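Local coordinates for protein chitin binding domain (Burkholderia pseudomallei, PDB 3UAM) that is probably a chitin-binding lytic polysaccharide monooxygenase of the AA10 family, whose relatives cleave crystalline polysaccharide chains by oxidation, at residues G22-P27 with I116-S121; F42-E47 with D89-L94; E80-G85 with A142-A147. All coordinates share one frame; numbering follows the deposited sequence. Where two conformers were deposited one is given.

Interaction 1 (G22-P27 with I116-S121)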
ATOM      1  N   GLY A  22      -5.813   6.890   5.566  1.00 10.01           N
ATOM      2  CA  GLY A  22      -5.443   6.880   4.159  1.00  9.12           C
ATOM      3  C   GLY A  22      -5.888   5.581   3.514  1.00  8.51           C
ATOM      4  O   GLY A  22      -5.804   4.525   4.150  1.00  8.20           O
ATOM      5  N   ARG A  23      -6.362   5.664   2.264  1.00  8.02           N
ATOM      6  CA  ARG A  23      -6.728   4.472   1.485  1.00  7.69           C
ATOM      7  C   ARG A  23      -6.681   4.757  -0.018  1.00  7.36           C
ATOM      8  O   ARG A  23      -6.689   5.913  -0.439  1.00  7.24           O
ATOM      9  CB  ARG A  23      -8.120   3.979   1.881  1.00  8.23           C
ATOM     10  CG  ARG A  23      -9.234   4.909   1.438  1.00  8.74           C
ATOM     11  CD  ARG A  23     -10.560   4.604   2.090  1.00  9.44           C
ATOM     12  NE  ARG A  23     -11.565   5.529   1.583  1.00  9.96           N
ATOM     13  CZ  ARG A  23     -11.661   6.817   1.922  1.00 10.29           C
ATOM     14  NH1 ARG A  23     -10.861   7.377   2.832  1.00 10.09           N
ATOM     15  NH2 ARG A  23     -12.599   7.550   1.351  1.00 10.90           N
ATOM     16  N   VAL A  24      -6.626   3.699  -0.819  1.00  7.00           N
ATOM     17  CA  VAL A  24      -6.792   3.814  -2.259  1.00  6.96           C
ATOM     18  C   VAL A  24      -8.261   3.623  -2.618  1.00  7.51           C
ATOM     19  O   VAL A  24      -8.823   2.530  -2.496  1.00  7.51           O
ATOM     20  CB  VAL A  24      -5.904   2.812  -3.006  1.00  6.60           C
ATOM     21  CG1 VAL A  24      -6.280   2.757  -4.481  1.00  6.77           C
ATOM     22  CG2 VAL A  24      -4.442   3.200  -2.813  1.00  6.10           C
ATOM     23  N   ILE A  25      -8.878   4.702  -3.079  1.00  8.15           N
ATOM     24  CA  ILE A  25     -10.293   4.691  -3.371  1.00  8.88           C
ATOM     25  C   ILE A  25     -10.580   4.217  -4.790  1.00  9.37           C
ATOM     26  O   ILE A  25     -11.664   3.678  -5.031  1.00 10.04           O
ATOM     27  CB  ILE A  25     -10.979   6.051  -3.076  1.00  9.41           C
ATOM     28  CG1 ILE A  25     -10.361   7.210  -3.869  1.00  9.44           C
ATOM     29  CG2 ILE A  25     -10.946   6.328  -1.576  1.00  9.43           C
ATOM     30  CD1 ILE A  25     -11.268   8.434  -3.949  1.00 10.18           C
ATOM     31  N   THR A  26      -9.664   4.445  -5.732  1.00  9.38           N
ATOM     32  CA  THR A  26      -9.836   3.919  -7.096  1.00  9.88           C
ATOM     33  C   THR A  26      -8.475   3.616  -7.735  1.00  9.41           C
ATOM     34  O   THR A  26      -7.493   4.324  -7.503  1.00  9.21           O
ATOM     35  CB  THR A  26     -10.641   4.852  -8.019  1.00 10.92           C
ATOM     36  OG1 THR A  26     -10.194   6.180  -7.838  1.00 11.39           O
ATOM     37  CG2 THR A  26     -12.166   4.824  -7.717  1.00 11.73           C
ATOM     38  N   PRO A  27      -8.372   2.486  -8.434  1.00  9.36           N
ATOM     39  CA  PRO A  27      -9.393   1.456  -8.405  1.00  9.53           C
ATOM     40  C   PRO A  27      -9.578   1.003  -6.964  1.00  9.15           C
ATOM     41  O   PRO A  27      -8.622   1.043  -6.194  1.00  8.84           O
ATOM     42  CB  PRO A  27      -8.798   0.331  -9.247  1.00  9.63           C
ATOM     43  CG  PRO A  27      -7.345   0.557  -9.270  1.00  9.36           C
ATOM     44  CD  PRO A  27      -7.136   2.032  -9.089  1.00  9.22           C
ATOM     45  N   ILE A 116      -4.269   5.876 -10.086  1.00  9.76           N
ATOM     46  CA  ILE A 116      -4.506   5.528  -8.687  1.00  9.11           C
ATOM     47  C   ILE A 116      -4.885   6.787  -7.922  1.00  9.03           C
ATOM     48  O   ILE A 116      -4.201   7.831  -8.068  1.00  9.00           O
ATOM     49  CB  ILE A 116      -3.237   4.988  -8.008  1.00  8.79           C
ATOM     50  CG1 ILE A 116      -2.593   3.862  -8.828  1.00  8.88           C
ATOM     51  CG2 ILE A 116      -3.535   4.546  -6.568  1.00  8.45           C
ATOM     52  CD1 ILE A 116      -3.450   2.643  -9.015  1.00  9.07           C
ATOM     53  N   SER A 117      -5.964   6.717  -7.135  1.00  8.70           N
ATOM     54  CA  SER A 117      -6.331   7.816  -6.262  1.00  8.69           C
ATOM     55  C   SER A 117      -6.305   7.384  -4.798  1.00  8.00           C
ATOM     56  O   SER A 117      -7.007   6.456  -4.403  1.00  7.99           O
ATOM     57  CB  SER A 117      -7.722   8.359  -6.592  1.00  9.36           C
ATOM     58  OG  SER A 117      -7.769   8.993  -7.863  1.00 10.01           O
ATOM     59  N   TRP A 118      -5.524   8.099  -4.007  1.00  7.49           N
ATOM     60  CA  TRP A 118      -5.577   8.046  -2.528  1.00  7.11           C
ATOM     61  C   TRP A 118      -6.453   9.122  -1.959  1.00  7.49           C
ATOM     62  O   TRP A 118      -6.434  10.253  -2.442  1.00  7.71           O
ATOM     63  CB  TRP A 118      -4.209   8.268  -1.941  1.00  6.66           C
ATOM     64  CG  TRP A 118      -3.244   7.146  -2.156  1.00  6.17           C
ATOM     65  CD1 TRP A 118      -2.453   6.898  -3.278  1.00  6.00           C
ATOM     66  CD2 TRP A 118      -2.894   6.100  -1.202  1.00  5.84           C
ATOM     67  NE1 TRP A 118      -1.678   5.795  -3.077  1.00  5.65           N
ATOM     68  CE2 TRP A 118      -1.911   5.263  -1.857  1.00  5.60           C
ATOM     69  CE3 TRP A 118      -3.304   5.780   0.091  1.00  5.90           C
ATOM     70  CZ2 TRP A 118      -1.360   4.158  -1.227  1.00  5.42           C
ATOM     71  CZ3 TRP A 118      -2.738   4.671   0.709  1.00  5.67           C
ATOM     72  CH2 TRP A 118      -1.793   3.880   0.060  1.00  5.42           C
ATOM     73  N   SER A 119      -7.224   8.787  -0.921  1.00  7.53           N
ATOM     74  CA  SER A 119      -7.922   9.784  -0.114  1.00  7.96           C
ATOM     75  C   SER A 119      -7.510   9.590   1.337  1.00  7.92           C
ATOM     76  O   SER A 119      -6.966   8.545   1.699  1.00  7.40           O
ATOM     77  CB  SER A 119      -9.426   9.677  -0.257  1.00  8.45           C
ATOM     78  OG  SER A 119     -10.055  10.847   0.244  1.00  9.06           O
ATOM     79  N   TYR A 120      -7.792  10.600   2.148  1.00  8.42           N
ATOM     80  CA  TYR A 120      -7.226  10.723   3.473  1.00  8.62           C
ATOM     81  C   TYR A 120      -8.204  11.397   4.415  1.00  9.59           C
ATOM     82  O   TYR A 120      -9.184  12.019   4.001  1.00  9.90           O
ATOM     83  CB  TYR A 120      -5.940  11.588   3.454  1.00  8.33           C
ATOM     84  CG  TYR A 120      -4.895  11.220   2.431  1.00  7.71           C
ATOM     85  CD1 TYR A 120      -4.001  10.167   2.652  1.00  7.17           C
ATOM     86  CD2 TYR A 120      -4.783  11.927   1.238  1.00  7.79           C
ATOM     87  CE1 TYR A 120      -3.042   9.837   1.724  1.00  6.74           C
ATOM     88  CE2 TYR A 120      -3.823  11.606   0.298  1.00  7.38           C
ATOM     89  CZ  TYR A 120      -2.950  10.560   0.545  1.00  6.88           C
ATOM     90  OH  TYR A 120      -1.987  10.253  -0.378  1.00  6.62           O
ATOM     91  N   SER A 121      -7.907  11.259   5.690  1.00 10.15           N
ATOM     92  CA  SER A 121      -8.347  12.215   6.681  1.00 11.42           C
ATOM     93  C   SER A 121      -7.106  12.596   7.519  1.00 11.71           C
ATOM     94  O   SER A 121      -6.344  11.702   7.942  1.00 11.01           O
ATOM     95  CB  SER A 121      -9.452  11.609   7.532  1.00 12.15           C
ATOM     96  OG  SER A 121      -9.924  12.573   8.429  1.00 13.57           O
TER
HETATM   97  O   HOH W   1     -11.402  10.077   2.655  1.00  9.77           O
HETATM   98  O   HOH W   2      -7.979   6.724  -9.870  1.00 15.89           O
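A classic beta bulge shapes this antiparallel pair of strands: Ile-25 and Thr-26 both lie opposite Ser-117. Ile-25 N donates to Ser-117 O (2.9 Å). One residue further on, Ser-117 N donates to Thr-26 O (2.9 Å), and this second bond is nearly straight, 169° at the hydrogen. The extra residue shifts the register by one. Before the bulge the ladder is regular. Arg-23 and Ser-119 form a hydrogen-bonded pair, with Arg-23 N to Ser-119 O and Ser-119 N to Arg-23 O both at 3.0 Å. Val-24 with Trp-118 and Gly-22 with Tyr-120 are non-hydrogen-bonded pairs.

Val-24 and Trp-118 share the buried face of the sheet. CG2 of Val-24 sits over the six-membered ring of Trp-118, 3.5 Å from its centroid, in a CH-pi contact. The line between them is only 18° off the ring normal. The valine torsion sets this up: CG1 is anti to the backbone N (chi1 169°), which leaves CG2 for the indole. Val-24 CG1 meets Ile-116 CG2 at 3.9 Å. Strand 113-121 is the middle strand of a three-stranded antiparallel sheet, between 21-26 and 179-184. Strands 190-200 and 205-215 of the second sheet pack on this face, consistent with the beta-sandwich core of lytic polysaccharide monooxygenases. The indole NE1 is bonded to Tyr-131 OH.

Arg-23 and Ser-119 lie on the other face. Ser-119 CB lies over one face of the Arg-23 guanidinium. A water at its edge accepts from Arg-23 NH1 (2.8 Å) and also bonds Ser-119 OG and Tyr-120 O. NH1 has a second partner in Asn-46 OD1. Another water joins Thr-26 OG1 to Ser-117 OG beside the bulge.

Interaction 2 (F42-E47 with D89-L94)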
ATOM      1  N   PHE A  42     -15.384   2.150   8.219  1.00 15.76           N
ATOM      2  CA  PHE A  42     -14.578   3.172   7.565  1.00 15.16           C
ATOM      3  C   PHE A  42     -13.195   3.342   8.206  1.00 14.35           C
ATOM      4  O   PHE A  42     -12.201   3.445   7.492  1.00 13.62           O
ATOM      5  CB  PHE A  42     -15.341   4.513   7.567  1.00 16.01           C
ATOM      6  CG  PHE A  42     -14.718   5.577   6.707  1.00 15.65           C
ATOM      7  CD1 PHE A  42     -14.835   5.511   5.330  1.00 15.64           C
ATOM      8  CD2 PHE A  42     -14.036   6.648   7.275  1.00 15.73           C
ATOM      9  CE1 PHE A  42     -14.286   6.495   4.518  1.00 15.38           C
ATOM     10  CE2 PHE A  42     -13.479   7.633   6.476  1.00 15.54           C
ATOM     11  CZ  PHE A  42     -13.617   7.561   5.095  1.00 15.40           C
ATOM     12  N   GLY A  43     -13.129   3.386   9.545  1.00 14.21           N
ATOM     13  CA  GLY A  43     -11.835   3.487  10.231  1.00 13.50           C
ATOM     14  C   GLY A  43     -10.896   2.360   9.810  1.00 12.49           C
ATOM     15  O   GLY A  43      -9.745   2.579   9.411  1.00 11.72           O
ATOM     16  N   GLN A  44     -11.413   1.143   9.875  1.00 12.38           N
ATOM     17  CA  GLN A  44     -10.652  -0.057   9.539  1.00 11.60           C
ATOM     18  C   GLN A  44     -10.024  -0.024   8.139  1.00 10.54           C
ATOM     19  O   GLN A  44      -8.851  -0.362   7.984  1.00  9.72           O
ATOM     20  CB  GLN A  44     -11.557  -1.289   9.683  1.00 12.24           C
ATOM     21  CG  GLN A  44     -11.892  -1.637  11.138  1.00 13.09           C
ATOM     22  CD  GLN A  44     -12.853  -2.809  11.257  1.00 13.81           C
ATOM     23  OE1 GLN A  44     -13.663  -3.050  10.367  1.00 14.35           O
ATOM     24  NE2 GLN A  44     -12.757  -3.551  12.349  1.00 14.21           N
ATOM     25  N   VAL A  45     -10.798   0.366   7.118  1.00 10.40           N
ATOM     26  CA  VAL A  45     -10.300   0.469   5.735  0.50  9.80           C
ATOM     27  C   VAL A  45      -9.131   1.447   5.632  1.00  9.24           C
ATOM     28  O   VAL A  45      -8.210   1.254   4.832  1.00  8.72           O
ATOM     29  CB  VAL A  45     -11.409   0.944   4.767  0.50 10.05           C
ATOM     30  CG1 VAL A  45     -10.845   1.220   3.374  0.50  9.53           C
ATOM     31  CG2 VAL A  45     -12.507  -0.103   4.686  0.50 10.70           C
ATOM     32  N   ASN A  46      -9.200   2.500   6.447  1.00  9.49           N
ATOM     33  CA  ASN A  46      -8.255   3.625   6.437  1.00  9.26           C
ATOM     34  C   ASN A  46      -7.067   3.517   7.428  1.00  9.23           C
ATOM     35  O   ASN A  46      -6.248   4.451   7.519  1.00  8.80           O
ATOM     36  CB  ASN A  46      -9.021   4.903   6.787  1.00  9.80           C
ATOM     37  CG  ASN A  46      -9.784   5.470   5.608  1.00  9.87           C
ATOM     38  OD1 ASN A  46      -9.175   5.943   4.657  1.00  9.51           O
ATOM     39  ND2 ASN A  46     -11.109   5.382   5.640  1.00 10.26           N
ATOM     40  N   GLU A  47      -6.973   2.388   8.142  1.00  9.42           N
ATOM     41  CA  GLU A  47      -5.982   2.207   9.196  1.00  9.56           C
ATOM     42  C   GLU A  47      -5.227   0.871   9.032  1.00  9.04           C
ATOM     43  O   GLU A  47      -4.969   0.167  10.014  1.00  9.09           O
ATOM     44  CB  GLU A  47      -6.652   2.281  10.567  1.00 10.71           C
ATOM     45  CG  GLU A  47      -7.135   3.665  10.940  1.00 11.60           C
ATOM     46  CD  GLU A  47      -8.031   3.699  12.175  1.00 12.97           C
ATOM     47  OE1 GLU A  47      -7.973   2.794  13.029  1.00 13.75           O
ATOM     48  OE2 GLU A  47      -8.819   4.662  12.305  1.00 14.22           O
ATOM     49  N   ASP A  89      -8.663  -7.472  14.828  1.00 14.37           N
ATOM     50  CA  ASP A  89     -10.079  -7.265  14.566  1.00 14.52           C
ATOM     51  C   ASP A  89     -10.444  -7.713  13.126  1.00 13.76           C
ATOM     52  O   ASP A  89      -9.714  -8.510  12.539  1.00 13.21           O
ATOM     53  CB  ASP A  89     -10.448  -5.809  14.863  1.00 14.54           C
ATOM     54  CG  ASP A  89      -9.874  -4.827  13.848  1.00 13.63           C
ATOM     55  OD1 ASP A  89      -9.267  -5.235  12.843  1.00 12.80           O
ATOM     56  OD2 ASP A  89     -10.031  -3.606  14.072  1.00 14.01           O
ATOM     57  N   ALA A  90     -11.556  -7.217  12.572  1.00 13.62           N
ATOM     58  CA  ALA A  90     -12.059  -7.722  11.290  1.00 13.37           C
ATOM     59  C   ALA A  90     -11.140  -7.405  10.098  1.00 12.35           C
ATOM     60  O   ALA A  90     -11.309  -7.991   9.024  1.00 12.32           O
ATOM     61  CB  ALA A  90     -13.476  -7.226  11.023  1.00 13.82           C
ATOM     62  N   ARG A  91     -10.174  -6.507  10.276  1.00 11.67           N
ATOM     63  CA  ARG A  91      -9.130  -6.301   9.258  1.00 10.86           C
ATOM     64  C   ARG A  91      -8.375  -7.612   8.922  1.00 10.84           C
ATOM     65  O   ARG A  91      -7.778  -7.713   7.853  1.00 10.29           O
ATOM     66  CB  ARG A  91      -8.123  -5.240   9.696  1.00 10.43           C
ATOM     67  CG  ARG A  91      -8.672  -3.824   9.680  1.00 10.43           C
ATOM     68  CD  ARG A  91      -7.708  -2.841  10.338  1.00 10.18           C
ATOM     69  NE  ARG A  91      -7.896  -2.817  11.779  1.00 10.77           N
ATOM     70  CZ  ARG A  91      -7.378  -1.912  12.604  1.00 10.89           C
ATOM     71  NH1 ARG A  91      -6.542  -0.976  12.172  1.00 10.42           N
ATOM     72  NH2 ARG A  91      -7.664  -1.987  13.892  1.00 11.59           N
ATOM     73  N   ALA A  92      -8.397  -8.592   9.827  1.00 11.43           N
ATOM     74  CA  ALA A  92      -7.781  -9.906   9.558  1.00 11.71           C
ATOM     75  C   ALA A  92      -8.338 -10.623   8.336  1.00 11.86           C
ATOM     76  O   ALA A  92      -7.620 -11.406   7.715  1.00 12.03           O
ATOM     77  CB  ALA A  92      -7.890 -10.820  10.779  1.00 12.40           C
ATOM     78  N   GLN A  93      -9.611 -10.381   8.006  1.00 12.20           N
ATOM     79  CA  GLN A  93     -10.238 -10.895   6.774  1.00 12.43           C
ATOM     80  C   GLN A  93      -9.364 -10.682   5.542  1.00 11.60           C
ATOM     81  O   GLN A  93      -9.323 -11.514   4.634  1.00 11.82           O
ATOM     82  CB  GLN A  93     -11.575 -10.172   6.501  1.00 12.86           C
ATOM     83  CG  GLN A  93     -12.741 -10.601   7.361  1.00 14.05           C
ATOM     84  CD  GLN A  93     -13.948  -9.648   7.278  1.00 14.57           C
ATOM     85  OE1 GLN A  93     -14.940  -9.955   6.635  1.00 15.37           O
ATOM     86  NE2 GLN A  93     -13.849  -8.482   7.925  1.00 14.66           N
ATOM     87  N   LEU A  94      -8.678  -9.544   5.513  1.00 10.72           N
ATOM     88  CA  LEU A  94      -7.902  -9.144   4.348  1.00 10.00           C
ATOM     89  C   LEU A  94      -6.795 -10.110   3.963  1.00  9.92           C
ATOM     90  O   LEU A  94      -6.432 -10.163   2.804  1.00  9.63           O
ATOM     91  CB  LEU A  94      -7.318  -7.742   4.554  1.00  9.30           C
ATOM     92  CG  LEU A  94      -8.371  -6.622   4.535  1.00  9.31           C
ATOM     93  CD1 LEU A  94      -7.819  -5.409   5.271  1.00  8.92           C
ATOM     94  CD2 LEU A  94      -8.799  -6.246   3.111  1.00  9.05           C
TER
HETATM   95  O   HOH W   3      -6.208   1.316  13.832  1.00 14.49           O
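Gln-44 and Arg-91 bring the two backbones closest, with their CA atoms 6.4 Å apart. Gln-44 lies on the short helix 42-45. Arg-91 lies in a 3-10 segment that starts at Ala-90.

Arg-91 CG rests against Gln-44 CB. Beyond it the chain bends at the third torsion (chi3 -85°), which turns the guanidinium toward Glu-47. Arg-91 NH1 donates to Glu-47 O (2.9 Å). The oxygen lies in the guanidinium plane, but the nitrogen stands 35° out of the carbonyl plane. Glu-47 OE2 is bonded to His-21. Gln-44 NE2 makes a weak hydrogen bond to Asp-89 OD2 (3.2 Å). The amide and carboxylate planes are 71° apart, and OE1 of the same amide accepts from Asp-41 N.

Asp-89 holds the arginine side-on through a salt bridge. Arg-91 NE meets Asp-89 OD1 at 3.0 Å on the syn lone pair of that oxygen. Arg-91 NH2 meets Asp-89 OD2 at 2.9 Å. This two-nitrogen grip fixes the rotation of the guanidinium, so that NH1 is left to face Glu-47. Asp-89 OD1 also accepts from Arg-91 N (3.0 Å), from above the carboxylate plane. That last bond makes an Asx turn, here at the start of the 3-10 segment.

Interaction 3 (E80-G85 with A142-A147)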
ATOM      1  N   GLU A  80       0.484 -11.244   6.410  1.00  9.90           N
ATOM      2  CA  GLU A  80      -0.225 -10.125   7.038  1.00  9.67           C
ATOM      3  C   GLU A  80       0.006  -8.808   6.281  1.00  8.86           C
ATOM      4  O   GLU A  80      -0.199  -7.715   6.807  1.00  8.52           O
ATOM      5  CB  GLU A  80       0.170 -10.001   8.505  1.00 10.24           C
ATOM      6  CG  GLU A  80      -0.046 -11.305   9.251  1.00 11.33           C
ATOM      7  CD  GLU A  80       0.187 -11.225  10.748  1.00 12.12           C
ATOM      8  OE1 GLU A  80       0.730 -10.227  11.260  1.00 12.53           O
ATOM      9  OE2 GLU A  80      -0.179 -12.189  11.408  1.00 13.03           O
ATOM     10  N   ILE A  81       0.420  -8.921   5.025  1.00  8.57           N
ATOM     11  CA  ILE A  81       0.690  -7.751   4.207  1.00  8.00           C
ATOM     12  C   ILE A  81      -0.606  -7.016   3.877  1.00  7.82           C
ATOM     13  O   ILE A  81      -0.660  -5.775   3.952  1.00  7.39           O
ATOM     14  CB  ILE A  81       1.431  -8.124   2.908  1.00  7.99           C
ATOM     15  CG1 ILE A  81       2.845  -8.625   3.238  1.00  8.24           C
ATOM     16  CG2 ILE A  81       1.538  -6.926   1.974  1.00  7.40           C
ATOM     17  CD1 ILE A  81       3.493  -9.452   2.151  1.00  8.57           C
ATOM     18  N   ALA A  82      -1.646  -7.767   3.514  1.00  8.12           N
ATOM     19  CA  ALA A  82      -2.888  -7.150   3.057  1.00  8.17           C
ATOM     20  C   ALA A  82      -3.601  -6.365   4.166  1.00  8.38           C
ATOM     21  O   ALA A  82      -4.381  -5.457   3.865  1.00  8.42           O
ATOM     22  CB  ALA A  82      -3.819  -8.197   2.417  1.00  8.48           C
ATOM     23  N   SER A  83      -3.364  -6.701   5.434  1.00  8.95           N
ATOM     24  CA  SER A  83      -3.985  -5.960   6.542  1.00  9.34           C
ATOM     25  C   SER A  83      -3.050  -4.920   7.165  1.00  9.32           C
ATOM     26  O   SER A  83      -3.387  -4.274   8.170  1.00  9.64           O
ATOM     27  CB  SER A  83      -4.486  -6.912   7.619  1.00 10.02           C
ATOM     28  OG  SER A  83      -3.414  -7.501   8.329  1.00 10.19           O
ATOM     29  N   GLY A  84      -1.881  -4.732   6.566  1.00  9.25           N
ATOM     30  CA  GLY A  84      -0.890  -3.817   7.116  1.00  9.34           C
ATOM     31  C   GLY A  84      -0.349  -4.249   8.460  1.00  9.99           C
ATOM     32  O   GLY A  84       0.009  -3.407   9.285  1.00 10.22           O
ATOM     33  N   GLY A  85      -0.296  -5.560   8.685  1.00 10.74           N
ATOM     34  CA  GLY A  85       0.060  -6.123   9.977  1.00 11.67           C
ATOM     35  C   GLY A  85      -1.050  -6.138  11.031  1.00 12.92           C
ATOM     36  O   GLY A  85      -0.811  -6.546  12.170  1.00 13.51           O
ATOM     37  N   ALA A 142      -1.908 -18.508  -2.652  1.00 14.44           N
ATOM     38  CA  ALA A 142      -1.276 -18.449  -1.336  1.00 14.26           C
ATOM     39  C   ALA A 142      -1.593 -17.133  -0.617  1.00 13.35           C
ATOM     40  O   ALA A 142      -2.020 -16.176  -1.231  1.00 12.42           O
ATOM     41  CB  ALA A 142       0.228 -18.594  -1.480  1.00 14.17           C
ATOM     42  N   ARG A 143      -1.341 -17.089   0.685  1.00 13.50           N
ATOM     43  CA  ARG A 143      -1.372 -15.825   1.406  1.00 13.00           C
ATOM     44  C   ARG A 143      -0.197 -15.018   0.889  1.00 12.13           C
ATOM     45  O   ARG A 143       0.822 -15.593   0.539  1.00 12.33           O
ATOM     46  CB  ARG A 143      -1.276 -16.037   2.906  1.00 13.93           C
ATOM     47  CG  ARG A 143      -2.525 -16.700   3.473  1.00 15.29           C
ATOM     48  CD  ARG A 143      -2.422 -16.892   4.961  1.00 16.50           C
ATOM     49  NE  ARG A 143      -3.631 -17.553   5.420  1.00 18.34           N
ATOM     50  CZ  ARG A 143      -4.528 -17.043   6.260  1.00 18.93           C
ATOM     51  NH1 ARG A 143      -4.352 -15.834   6.827  1.00 18.60           N
ATOM     52  NH2 ARG A 143      -5.593 -17.784   6.568  1.00 19.58           N
ATOM     53  N   LEU A 144      -0.360 -13.705   0.823  1.00 11.05           N
ATOM     54  CA  LEU A 144       0.620 -12.828   0.179  1.00 10.48           C
ATOM     55  C   LEU A 144       1.914 -12.847   0.967  1.00 10.36           C
ATOM     56  O   LEU A 144       1.893 -12.794   2.188  1.00 10.27           O
ATOM     57  CB  LEU A 144       0.105 -11.388   0.113  1.00  9.85           C
ATOM     58  CG  LEU A 144      -1.161 -11.143  -0.692  1.00  9.81           C
ATOM     59  CD1 LEU A 144      -1.579  -9.686  -0.614  1.00  9.35           C
ATOM     60  CD2 LEU A 144      -0.897 -11.522  -2.124  1.00 10.16           C
ATOM     61  N   ALA A 145       3.030 -12.921   0.247  1.00 10.29           N
ATOM     62  CA  ALA A 145       4.379 -12.983   0.842  1.00 10.28           C
ATOM     63  C   ALA A 145       5.338 -12.204  -0.047  1.00  9.90           C
ATOM     64  O   ALA A 145       5.079 -11.995  -1.238  1.00  9.82           O
ATOM     65  CB  ALA A 145       4.849 -14.442   0.986  1.00 10.98           C
ATOM     66  N   ARG A 146       6.464 -11.814   0.534  1.00  9.73           N
ATOM     67  CA  ARG A 146       7.469 -11.012  -0.155  1.00  9.55           C
ATOM     68  C   ARG A 146       7.979 -11.705  -1.424  1.00 10.15           C
ATOM     69  O   ARG A 146       8.203 -11.041  -2.438  1.00 10.28           O
ATOM     70  CB  ARG A 146       8.633 -10.733   0.809  1.00  9.58           C
ATOM     71  CG  ARG A 146       8.286  -9.665   1.821  1.00  8.92           C
ATOM     72  CD  ARG A 146       9.138  -9.770   3.059  1.00  9.17           C
ATOM     73  NE  ARG A 146       8.921  -8.662   3.957  1.00  8.67           N
ATOM     74  CZ  ARG A 146       7.846  -8.477   4.720  1.00  8.45           C
ATOM     75  NH1 ARG A 146       6.816  -9.324   4.746  1.00  8.55           N
ATOM     76  NH2 ARG A 146       7.825  -7.428   5.505  1.00  8.18           N
ATOM     77  N   ALA A 147       8.113 -13.029  -1.374  1.00 10.77           N
ATOM     78  CA  ALA A 147       8.498 -13.856  -2.541  1.00 11.47           C
ATOM     79  C   ALA A 147       7.567 -13.758  -3.760  1.00 11.46           C
ATOM     80  O   ALA A 147       7.955 -14.178  -4.857  1.00 12.12           O
ATOM     81  CB  ALA A 147       8.614 -15.325  -2.126  1.00 12.21           C
TER
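Ile-81 reaches across to the chain at Leu-144 and Ala-145 with a single methyl, CD1. Its CG1 is anti to the carbonyl carbon (chi1 -67°), and the second torsion extends the chain (chi2 160°). CD1 is therefore the leading atom of the side chain. Ile-81 CD1 comes to 3.7 Å from Leu-144 O and 3.9 Å from Ala-145 CA, so it packs mainly on backbone. Ile-81 CD1 is also 4.2 Å from Arg-146 NH1, approaching the guanidinium obliquely.

Leu-144 answers from the other segment. Its CG is anti to the carbonyl carbon, and CD1 continues in an extended line (chi2 177°). This carries Leu-144 CD1 to Ala-82 CB, 4.1 Å away. Ala-82 thus meets a leucine branch, while its neighbour Ile-81 meets the peptide beyond that leucine. No hydrogen bond joins the two segments. The contact is buried and rests on van der Waals packing.

The backbone of 80-85 presents these side chains from a type I beta turn that runs from Ile-81 to Gly-84. Gly-84 N donates to Ile-81 O at 3.1 Å. Gly-84 and Gly-85 both have positive phi, a shape that suits glycine.

Arg-146 is held by polar partners from the long loop that also carries 80-85. NH1 forms a salt bridge with Asp-78, NE bonds Pro-55 O, and NH2 bonds the carbonyls of Ala-56 and Pro-76. The two loops meet against the larger sheet: Ile-81 touches Leu-195 and Leu-144 touches Val-193 on strand 190-200, both Ala-82 and Leu-144 touch Val-210 on strand 205-215, and Arg-30 of helix 30-36 packs against the same pair.

How the interactions relate
From the N terminus, strand 21-26 pairs with strand 113-121 in interaction 1 and closes a long loop. Interaction 2 is nested inside it, joining the helix 42-45 region to the 3-10 segment at 90-94. Interaction 3 starts within both loops, at 80-85, and ends beyond both, at 142-147, so it crosses each of them. It joins the loop between strand 49-51 and helix 98-101 to the loop between strands 126-133 and 155-158. Interactions 1 and 2 touch: Asn-46 meets Gly-22 and Arg-23. Interactions 2 and 3 touch where Leu-94 and Arg-91 pack on Ala-82 and Ser-83. Interactions 1 and 3 stay about 10 Å apart at their nearest atoms, on opposite sides of the chain's centre.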